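Local coordinates for protein ThreeFoil (Artificial gene, PDB 3PG0) that probably binds sugars, as a designed three-fold symmetric beta-trefoil of the ricin lectin type that holds a sodium ion shared by its three repeats, at residues Gly50-Gln55 / Gly97-Gln102. Numbering follows the deposited sequence.
With NA (sodium ion), chain G.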
# COMPACT_ATOMS: atom_id res chain seq x y z
N GLY A 50 2.01 -12.00 -7.07
CA GLY A 50 2.04 -11.10 -8.20
C GLY A 50 0.73 -10.40 -8.53
O GLY A 50 0.68 -9.56 -9.45
N ALA A 51 -0.34 -10.71 -7.80
CA ALA A 51 -1.62 -10.02 -8.04
C ALA A 51 -1.42 -8.53 -7.85
O ALA A 51 -0.68 -8.10 -6.97
CB ALA A 51 -2.70 -10.53 -7.10
N ASN A 52 -2.09 -7.74 -8.68
CA ASN A 52 -1.85 -6.30 -8.68
C ASN A 52 -2.55 -5.61 -7.52
O ASN A 52 -3.63 -6.03 -7.11
CB ASN A 52 -2.35 -5.69 -9.99
CG ASN A 52 -1.76 -4.31 -10.24
OD1 ASN A 52 -0.67 -4.01 -9.77
ND2 ASN A 52 -2.49 -3.45 -10.93
N VAL A 53 -1.93 -4.56 -7.00
CA VAL A 53 -2.55 -3.73 -5.97
C VAL A 53 -3.02 -2.44 -6.61
O VAL A 53 -2.29 -1.78 -7.36
CB VAL A 53 -1.57 -3.46 -4.80
CG1 VAL A 53 -2.14 -2.39 -3.85
CG2 VAL A 53 -1.28 -4.77 -4.07
N ILE A 54 -4.27 -2.08 -6.32
CA ILE A 54 -4.95 -0.97 -6.99
C ILE A 54 -5.67 -0.15 -5.94
O ILE A 54 -5.60 -0.44 -4.75
CB ILE A 54 -5.99 -1.48 -8.00
CG1 ILE A 54 -7.02 -2.39 -7.30
CG2 ILE A 54 -5.30 -2.23 -9.14
CD1 ILE A 54 -8.15 -2.86 -8.23
N GLN A 55 -6.36 0.88 -6.39
CA GLN A 55 -7.28 1.61 -5.53
C GLN A 55 -8.70 1.23 -5.92
O GLN A 55 -8.99 1.01 -7.09
CB GLN A 55 -7.03 3.11 -5.69
CG GLN A 55 -8.25 3.93 -5.95
CD GLN A 55 -7.91 5.38 -6.23
OE1 GLN A 55 -7.34 6.08 -5.37
NE2 GLN A 55 -8.26 5.85 -7.42
N GLY A 97 7.50 5.07 -10.29
CA GLY A 97 6.54 4.36 -11.13
C GLY A 97 6.63 2.84 -11.12
O GLY A 97 5.86 2.18 -11.81
N ALA A 98 7.56 2.27 -10.35
CA ALA A 98 7.60 0.83 -10.23
C ALA A 98 6.26 0.34 -9.66
O ALA A 98 5.67 1.00 -8.79
CB ALA A 98 8.77 0.38 -9.35
N ASN A 99 5.79 -0.79 -10.15
CA ASN A 99 4.49 -1.32 -9.74
C ASN A 99 4.46 -1.87 -8.32
O ASN A 99 5.44 -2.46 -7.86
CB ASN A 99 4.05 -2.42 -10.70
CG ASN A 99 2.58 -2.72 -10.59
OD1 ASN A 99 1.78 -1.84 -10.29
ND2 ASN A 99 2.21 -3.99 -10.80
N VAL A 100 3.31 -1.70 -7.65
CA VAL A 100 3.08 -2.30 -6.34
C VAL A 100 2.12 -3.48 -6.47
O VAL A 100 1.08 -3.37 -7.12
CB VAL A 100 2.57 -1.25 -5.32
CG1 VAL A 100 2.19 -1.92 -3.99
CG2 VAL A 100 3.66 -0.20 -5.09
N ILE A 101 2.48 -4.61 -5.88
CA ILE A 101 1.74 -5.86 -6.04
C ILE A 101 1.63 -6.54 -4.67
O ILE A 101 2.06 -5.97 -3.67
CB ILE A 101 2.47 -6.82 -6.99
CG1 ILE A 101 3.89 -7.10 -6.47
CG2 ILE A 101 2.56 -6.22 -8.39
CD1 ILE A 101 4.67 -8.12 -7.30
N GLN A 102 1.05 -7.73 -4.63
CA GLN A 102 1.17 -8.55 -3.43
C GLN A 102 2.05 -9.74 -3.76
O GLN A 102 2.07 -10.21 -4.89
CB GLN A 102 -0.21 -9.02 -2.94
CG GLN A 102 -0.58 -10.38 -3.44
CD GLN A 102 -1.95 -10.88 -2.99
OE1 GLN A 102 -2.51 -10.45 -1.97
NE2 GLN A 102 -2.50 -11.79 -3.78
NA NA G . -0.12 -1.84 -8.67
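N52 and N99 meet over a sodium ion in this beta-trefoil, a worked example of equivalent loops sharing one metal site. The two side chains cross at about a right angle, their amide planes turned 46° apart, and each presents its OD1 to the ion. In N52, CG lies anti to the backbone N (chi1 -162°), which brings OD1 to 2.5 Å from the sodium although the CB of this residue points away from the 97-102 segment; N99 repeats the torsion. N99 ND2 then donates to N52 OD1 at 3.1 Å; the acceptor lies close to the amide plane of N99, while the donor sits above the carbonyl plane of N52, so that one oxygen serves both metal and amide. The carbonyl oxygens of V53 and V100 also bind the sodium, and N146 with V147 completes six ligands, one Asn-Val pair from each of three equivalent places.

Beside the site V53 N donates to V100 O at 3.2 Å, giving that ligand oxygen a second grip. V53 CG2 lies 3.5 Å from I101 C, over the backbone of the other strand, while V53 CB meets V100 CG1. Further along, the backbone N of Q102 donates to A51 O, and G50 N donates to Q102 O at 2.8 Å. Beyond CG the Q102 chain is extended and lies alongside A51, its OE1 hydrogen-bonded to S83 OG and its NE2 3.6 Å from A51 CB.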